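Local coordinates for protein cystalysin (Treponema denticola, PDB 1C7N) that binds pyridoxal-5'-phosphate and belongs to the aminotransferase class I and II family, its two identical subunits forming the assembly, at residues Pro27-Gly30 and Asn31-Pro35; Lys44-Pro47 and Glu48-Glu51; Gln220-Asp223 and Glu224-Asp228; Leu372-Pro375 and Ser376-Gln380. One frame throughout, in Å; residues are numbered along the deposited sequence.

Contact 1: Pro27-Gly30 and Asn31-Pro35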
# COMPACT_ATOMS: atom_id res chain seq x y z
N PRO A 27 -16.07 -24.83 9.57
CA PRO A 27 -15.63 -24.73 10.96
C PRO A 27 -15.20 -26.08 11.57
O PRO A 27 -14.47 -26.11 12.55
CB PRO A 27 -16.86 -24.15 11.66
CG PRO A 27 -17.47 -23.30 10.61
CD PRO A 27 -17.38 -24.19 9.39
N GLU A 28 -15.66 -27.17 10.96
CA GLU A 28 -15.33 -28.51 11.44
C GLU A 28 -14.07 -29.10 10.83
O GLU A 28 -13.71 -30.24 11.12
CB GLU A 28 -16.50 -29.46 11.18
CG GLU A 28 -17.67 -29.35 12.16
CD GLU A 28 -18.17 -27.94 12.33
OE1 GLU A 28 -17.62 -27.21 13.18
OE2 GLU A 28 -19.11 -27.55 11.60
N VAL A 29 -13.39 -28.34 9.97
CA VAL A 29 -12.18 -28.83 9.32
C VAL A 29 -11.17 -29.36 10.33
O VAL A 29 -10.93 -28.75 11.38
CB VAL A 29 -11.52 -27.71 8.47
CG1 VAL A 29 -11.03 -26.59 9.36
CG2 VAL A 29 -10.38 -28.29 7.66
N GLY A 30 -10.57 -30.51 10.02
CA GLY A 30 -9.59 -31.10 10.92
C GLY A 30 -8.36 -30.24 11.11
O GLY A 30 -8.06 -29.38 10.27
N ASN A 31 -7.64 -30.46 12.20
CA ASN A 31 -6.43 -29.68 12.49
C ASN A 31 -5.26 -30.04 11.57
O ASN A 31 -4.31 -29.26 11.44
CB ASN A 31 -6.01 -29.88 13.95
CG ASN A 31 -7.11 -29.54 14.94
OD1 ASN A 31 -8.16 -30.18 14.97
ND2 ASN A 31 -6.87 -28.51 15.75
N GLU A 32 -5.33 -31.20 10.94
CA GLU A 32 -4.26 -31.66 10.05
C GLU A 32 -4.42 -31.12 8.63
O GLU A 32 -3.52 -31.26 7.80
CB GLU A 32 -4.23 -33.19 10.01
CG GLU A 32 -5.26 -33.82 9.06
CD GLU A 32 -6.69 -33.81 9.59
OE1 GLU A 32 -6.99 -33.04 10.52
OE2 GLU A 32 -7.52 -34.58 9.04
N VAL A 33 -5.57 -30.52 8.34
CA VAL A 33 -5.86 -30.00 7.01
C VAL A 33 -5.13 -28.71 6.65
O VAL A 33 -4.99 -27.80 7.48
CB VAL A 33 -7.38 -29.77 6.84
CG1 VAL A 33 -7.68 -29.19 5.45
CG2 VAL A 33 -8.12 -31.09 7.03
N VAL A 34 -4.67 -28.64 5.41
CA VAL A 34 -3.97 -27.47 4.87
C VAL A 34 -4.71 -27.06 3.59
O VAL A 34 -4.90 -27.88 2.69
CB VAL A 34 -2.50 -27.79 4.49
CG1 VAL A 34 -1.90 -26.62 3.73
CG2 VAL A 34 -1.68 -28.09 5.74
N PRO A 35 -5.12 -25.79 3.49
CA PRO A 35 -5.83 -25.32 2.30
C PRO A 35 -4.91 -25.24 1.08
O PRO A 35 -3.73 -24.89 1.20
CB PRO A 35 -6.36 -23.96 2.74
CG PRO A 35 -5.27 -23.46 3.66
CD PRO A 35 -4.94 -24.70 4.47
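Val-29 and Val-33 meet across a type I beta turn that runs from Gly-30 to Val-33, in the loop between helix 17-25 and helix 47-59. They flank the turn, Val-29 just before it and Val-33 at its last position. Val-33 CB lies 3.4 Å from Val-29 CG2, tighter than ordinary van der Waals contact. One branch, CG1, stands anti to the backbone N (chi1 179°) and meets the same methyl, Val-29 CG2, at 3.6 Å. The other, CG2, is 3.7 Å from Val-29 CG2 and an equal 3.7 Å from Gly-30 O, so the Val-29 methyl rests against all three side-chain carbons. The turn's own closure is looser: Val-33 N reaches Gly-30 O at 3.4 Å, a weak hydrogen bond. Both valines extend the packing beyond the turn, Val-29 onto Tyr-23 and Val-33 onto Met-22 of helix 17-25, while each also touches Gln-351, whose OE1 accepts from Gly-30 N. On the outer part of the turn the Glu-32 chain bends at chi2 and returns over Gly-30, which has no side chain to bar the way; Glu-32 OE1 ends 3.2 Å from Gly-30 C.

Contact 2: Lys44-Pro47 and Glu48-Glu51; sequences KNPP and ELIE
Glu-48 lies side by side with Pro-47, both side chains pointing the same way, where helix 47-59 begins with Pro-46 as its N-cap. The Glu-48 chain bends at chi2 (88°) and brings its carboxylate back along the proline ring, with OE2 3.7 Å from Pro-47 CD. The other oxygen, OE1, is hydrogen-bonded to Tyr-3 OH, which fixes that end of the group. Leu-49 follows, its CB 4.3 Å from Pro-46 CB; the rest of its side chain packs on Ala-280, Ile-283 and Cys-284 of helix 275-287. Ile-50 N donates to Pro-46 O at 3.2 Å and 169°, nearly straight. The CG1 of Ile-50 also covers that carbonyl, and the terminal CD1 reaches back to Asn-45 CB at 4.1 Å. Beyond it Ile-50 touches Leu-57 of the second subunit, just as Asn-45 and Leu-49 touch Leu-62 of that subunit. Glu-51 closes the next bond, N to Pro-47 O at 2.8 Å, and lays its CG against the same oxygen at 3.1 Å. Neither proline has an N-H to offer, but the first N-H groups of a helix have no carbonyl a turn earlier to bond to, so a proline costs no helical bond there, while both proline carbonyls still accept. The nearby helix N terminus would probably ease the burial of the carboxylate's negative charge, although OE2 of Glu-48 has no partner in the model.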
# COMPACT_ATOMS: atom_id res chain seq x y z
N LYS A 44 8.11 -21.60 4.20
CA LYS A 44 8.63 -20.42 4.86
C LYS A 44 9.33 -19.65 3.73
O LYS A 44 9.72 -20.25 2.71
CB LYS A 44 9.64 -20.79 5.96
CG LYS A 44 9.00 -21.20 7.30
CD LYS A 44 8.13 -20.07 7.86
CE LYS A 44 8.03 -20.10 9.39
NZ LYS A 44 7.41 -21.33 9.94
N ASN A 45 9.46 -18.35 3.88
CA ASN A 45 10.12 -17.54 2.85
C ASN A 45 11.60 -17.89 2.75
O ASN A 45 12.15 -18.56 3.62
CB ASN A 45 9.92 -16.06 3.18
CG ASN A 45 8.48 -15.62 3.01
OD1 ASN A 45 8.01 -15.40 1.89
ND2 ASN A 45 7.76 -15.53 4.12
N PRO A 46 12.27 -17.45 1.68
CA PRO A 46 13.70 -17.75 1.53
C PRO A 46 14.49 -17.28 2.74
O PRO A 46 14.29 -16.17 3.23
CB PRO A 46 14.09 -16.99 0.26
CG PRO A 46 12.81 -16.97 -0.52
CD PRO A 46 11.78 -16.67 0.53
N PRO A 47 15.41 -18.12 3.25
CA PRO A 47 16.22 -17.75 4.42
C PRO A 47 16.97 -16.43 4.21
O PRO A 47 17.05 -15.60 5.12
CB PRO A 47 17.16 -18.94 4.57
CG PRO A 47 16.36 -20.08 4.01
CD PRO A 47 15.73 -19.47 2.78
N GLU A 48 17.51 -16.23 3.01
CA GLU A 48 18.24 -15.00 2.70
C GLU A 48 17.36 -13.77 2.89
O GLU A 48 17.81 -12.74 3.39
CB GLU A 48 18.78 -15.03 1.27
CG GLU A 48 19.85 -16.09 1.00
CD GLU A 48 19.27 -17.43 0.57
OE1 GLU A 48 20.07 -18.32 0.19
OE2 GLU A 48 18.04 -17.61 0.62
N LEU A 49 16.10 -13.88 2.46
CA LEU A 49 15.17 -12.76 2.60
C LEU A 49 14.93 -12.45 4.07
O LEU A 49 15.07 -11.30 4.50
CB LEU A 49 13.82 -13.08 1.93
CG LEU A 49 12.75 -11.99 2.11
CD1 LEU A 49 13.25 -10.68 1.56
CD2 LEU A 49 11.46 -12.40 1.39
N ILE A 50 14.60 -13.48 4.85
CA ILE A 50 14.34 -13.29 6.27
C ILE A 50 15.58 -12.71 6.97
O ILE A 50 15.47 -11.72 7.69
CB ILE A 50 13.95 -14.62 6.94
CG1 ILE A 50 12.66 -15.16 6.31
CG2 ILE A 50 13.71 -14.42 8.42
CD1 ILE A 50 11.45 -14.28 6.54
N GLU A 51 16.74 -13.32 6.75
CA GLU A 51 17.97 -12.82 7.36
C GLU A 51 18.27 -11.42 6.83
O GLU A 51 18.75 -10.55 7.56
CB GLU A 51 19.13 -13.78 7.07
CG GLU A 51 18.90 -15.17 7.63
CD GLU A 51 20.08 -16.11 7.44
OE1 GLU A 51 19.96 -17.28 7.86
OE2 GLU A 51 21.12 -15.69 6.89

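Contact 3: Gln220-Asp223 and Glu224-Asp228; sequences QSID and EQLAD
The carboxylate of Asp-223 stands between two backbone N-H groups of the following helical turn, Leu-226 N on one side of its plane and Gln-225 N on the other. Both are held by OD1. Leu-226 N approaches on the anti side, 2.9 Å from Asp-223 OD1 and 23° out of the plane, whereas Gln-225 N, at 2.7 Å from that oxygen, makes only a weak, strongly bent bond. This is an N-cap, reached because CG is anti to the backbone N (chi1 -173°). The second oxygen, Asp-223 OD2, weakly accepts from a water that also donates to Gln-225 OE1 at 2.7 Å. The main chain adds a helical bond from Ala-227 N to Asp-223 O at 3.0 Å. A second flat group, the Gln-220 amide, has the Ala-227 methyl over one face, at its NE2 end, with NE2 4.1 Å from Ala-227 CB; its OE1 is hydrogen-bonded to Thr-232 OG1. Ile-222 CG1 meets Leu-226 CD2 at 4.3 Å. Glu-224 and Asp-228 both form salt bridges to Lys-253. The short helix 224-227 lies against helix 183-195, where Leu-226 touches Lys-190 and Val-193, and leads into strand 230-234 of the large mixed sheet.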
# COMPACT_ATOMS: atom_id res chain seq x y z
N GLN A 220 6.01 -7.45 -24.38
CA GLN A 220 6.50 -6.21 -24.98
C GLN A 220 7.96 -6.23 -25.41
O GLN A 220 8.47 -5.25 -25.94
CB GLN A 220 6.28 -5.03 -24.02
CG GLN A 220 7.15 -5.04 -22.78
CD GLN A 220 7.05 -3.74 -22.01
OE1 GLN A 220 6.06 -3.49 -21.31
NE2 GLN A 220 8.05 -2.88 -22.15
N SER A 221 8.63 -7.36 -25.20
CA SER A 221 10.04 -7.47 -25.59
C SER A 221 10.21 -7.92 -27.04
O SER A 221 11.32 -7.91 -27.56
CB SER A 221 10.75 -8.47 -24.68
OG SER A 221 10.41 -9.81 -25.03
N ILE A 222 9.12 -8.32 -27.68
CA ILE A 222 9.20 -8.80 -29.06
C ILE A 222 9.00 -7.72 -30.13
O ILE A 222 9.17 -7.99 -31.31
CB ILE A 222 8.17 -9.92 -29.32
CG1 ILE A 222 6.75 -9.36 -29.28
CG2 ILE A 222 8.33 -11.03 -28.28
CD1 ILE A 222 5.68 -10.34 -29.72
N ASP A 223 8.65 -6.51 -29.71
CA ASP A 223 8.42 -5.42 -30.66
C ASP A 223 8.39 -4.08 -29.93
O ASP A 223 7.65 -3.92 -28.96
CB ASP A 223 7.10 -5.65 -31.40
CG ASP A 223 6.86 -4.65 -32.52
OD1 ASP A 223 6.56 -3.48 -32.23
OD2 ASP A 223 6.98 -5.05 -33.70
N GLU A 224 9.20 -3.13 -30.38
CA GLU A 224 9.27 -1.82 -29.74
C GLU A 224 8.01 -0.98 -29.92
O GLU A 224 7.65 -0.21 -29.04
CB GLU A 224 10.49 -1.05 -30.25
CG GLU A 224 11.82 -1.52 -29.66
CD GLU A 224 11.83 -1.47 -28.13
OE1 GLU A 224 11.05 -0.69 -27.55
OE2 GLU A 224 12.62 -2.21 -27.52
N GLN A 225 7.35 -1.13 -31.07
CA GLN A 225 6.13 -0.37 -31.31
C GLN A 225 5.02 -0.91 -30.42
O GLN A 225 4.14 -0.16 -29.98
CB GLN A 225 5.71 -0.44 -32.78
CG GLN A 225 6.53 0.47 -33.69
CD GLN A 225 7.95 -0.03 -33.90
OE1 GLN A 225 8.17 -1.07 -34.53
NE2 GLN A 225 8.92 0.70 -33.35
N LEU A 226 5.04 -2.21 -30.16
CA LEU A 226 4.05 -2.82 -29.28
C LEU A 226 4.34 -2.27 -27.88
O LEU A 226 3.43 -1.84 -27.17
CB LEU A 226 4.16 -4.34 -29.29
CG LEU A 226 3.23 -5.10 -28.32
CD1 LEU A 226 1.77 -4.89 -28.73
CD2 LEU A 226 3.58 -6.57 -28.33
N ALA A 227 5.61 -2.28 -27.51
CA ALA A 227 6.04 -1.78 -26.20
C ALA A 227 5.63 -0.32 -26.00
O ALA A 227 5.43 0.12 -24.87
CB ALA A 227 7.56 -1.91 -26.06
N ASP A 228 5.51 0.42 -27.10
CA ASP A 228 5.12 1.82 -27.06
C ASP A 228 3.71 2.02 -26.49
O ASP A 228 3.38 3.10 -26.01
CB ASP A 228 5.19 2.44 -28.46
CG ASP A 228 6.61 2.77 -28.89
OD1 ASP A 228 6.81 3.02 -30.10
OD2 ASP A 228 7.51 2.79 -28.03
O HOH W 1 6.11 -2.38 -35.67

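Contact 4: Leu372-Pro375 and Ser376-Gln380; sequences LAAP and SSVIQ
Pro-375 holds the N-cap position without any capping side chain, and its carbonyl oxygen alone receives two N-H groups of the helix it starts. Ile-379 N donates to Pro-375 O at 3.1 Å, in the carbonyl plane, while Val-378 N is nearer that oxygen, 2.8 Å, but so bent (124°) that the bond is weak. The proline ring and Val-378 lie side by side, pointing the same way: Val-378 CG2, beside its backbone N, rests 3.7 Å from Pro-375 CD and 3.9 Å from Pro-375 CB. Just before the cap, Ala-374 CB packs on Ile-379 CD1 at 4.1 Å, the N'-to-N4 pairing of a hydrophobic staple. Ile-379 reaches it by turning CG1 to the side of its backbone N (chi1 -61°), and the same CD1 lies 4.4 Å from Leu-372 CA. Ahead of the staple the chain makes an inverse gamma turn centred on Ala-373, closed by Ala-374 N to Leu-372 O at 2.8 Å, as it leaves strand 367-371 for helix 376-393. Asn-302 of helix 289-313 bridges the bend: its ND2 donates to Leu-372 O and Ala-374 O, and its OD1 is hydrogen-bonded to Ser-376 OG.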
# COMPACT_ATOMS: atom_id res chain seq x y z
N LEU A 372 -0.04 -25.96 -5.79
CA LEU A 372 1.05 -26.92 -5.63
C LEU A 372 2.19 -26.45 -4.73
O LEU A 372 3.10 -27.23 -4.44
CB LEU A 372 1.63 -27.28 -7.00
CG LEU A 372 0.68 -27.91 -8.02
CD1 LEU A 372 1.45 -28.19 -9.30
CD2 LEU A 372 0.07 -29.19 -7.47
N ALA A 373 2.15 -25.20 -4.29
CA ALA A 373 3.22 -24.67 -3.44
C ALA A 373 3.11 -25.11 -1.98
O ALA A 373 2.85 -24.29 -1.09
CB ALA A 373 3.24 -23.15 -3.52
N ALA A 374 3.34 -26.39 -1.74
CA ALA A 374 3.29 -26.97 -0.41
C ALA A 374 4.21 -28.18 -0.40
O ALA A 374 4.65 -28.64 -1.46
CB ALA A 374 1.86 -27.39 -0.07
N PRO A 375 4.54 -28.70 0.80
CA PRO A 375 5.42 -29.87 0.84
C PRO A 375 4.74 -31.05 0.15
O PRO A 375 3.51 -31.20 0.24
CB PRO A 375 5.61 -30.11 2.33
CG PRO A 375 5.53 -28.72 2.90
CD PRO A 375 4.34 -28.15 2.15
N SER A 376 5.52 -31.87 -0.55
CA SER A 376 4.98 -33.02 -1.25
C SER A 376 4.15 -33.90 -0.30
O SER A 376 3.07 -34.37 -0.67
CB SER A 376 6.13 -33.83 -1.86
OG SER A 376 6.84 -33.05 -2.81
N SER A 377 4.64 -34.10 0.92
CA SER A 377 3.92 -34.91 1.89
C SER A 377 2.54 -34.33 2.16
O SER A 377 1.57 -35.07 2.38
CB SER A 377 4.70 -34.97 3.21
OG SER A 377 4.83 -33.68 3.78
N VAL A 378 2.45 -33.00 2.15
CA VAL A 378 1.17 -32.32 2.39
C VAL A 378 0.22 -32.56 1.23
O VAL A 378 -0.97 -32.78 1.44
CB VAL A 378 1.37 -30.80 2.60
CG1 VAL A 378 0.02 -30.10 2.61
CG2 VAL A 378 2.09 -30.55 3.91
N ILE A 379 0.75 -32.52 0.01
CA ILE A 379 -0.06 -32.77 -1.18
C ILE A 379 -0.59 -34.21 -1.12
O ILE A 379 -1.75 -34.47 -1.46
CB ILE A 379 0.77 -32.58 -2.48
CG1 ILE A 379 1.29 -31.14 -2.58
CG2 ILE A 379 -0.09 -32.90 -3.70
CD1 ILE A 379 0.21 -30.08 -2.66
N GLN A 380 0.26 -35.13 -0.69
CA GLN A 380 -0.10 -36.55 -0.58
C GLN A 380 -1.19 -36.77 0.46
O GLN A 380 -2.12 -37.56 0.24
CB GLN A 380 1.14 -37.38 -0.22
CG GLN A 380 2.20 -37.39 -1.31
CD GLN A 380 1.93 -38.44 -2.37
OE1 GLN A 380 0.79 -38.62 -2.80
NE2 GLN A 380 2.98 -39.12 -2.81

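From the N terminus, contact 1 closes a turn in the loop after helix 17-25, and contact 2 then ends that loop by starting helix 47-59 at the face toward the second subunit. Contact 3 comes much later, opening the short helix before strand 230-234, about 47 Å between centres from contact 1. Contact 4 joins strand 367-371 to helix 376-393. All four lie in series; none nests in or crosses another. Two far apart in sequence nevertheless meet in space: Val-34 CB of contact 1 packs on Val-378 CG1 of contact 4 at 3.9 Å, tying the N-terminal loop to the last helix. Contact 3 stands across the chain's centre from both.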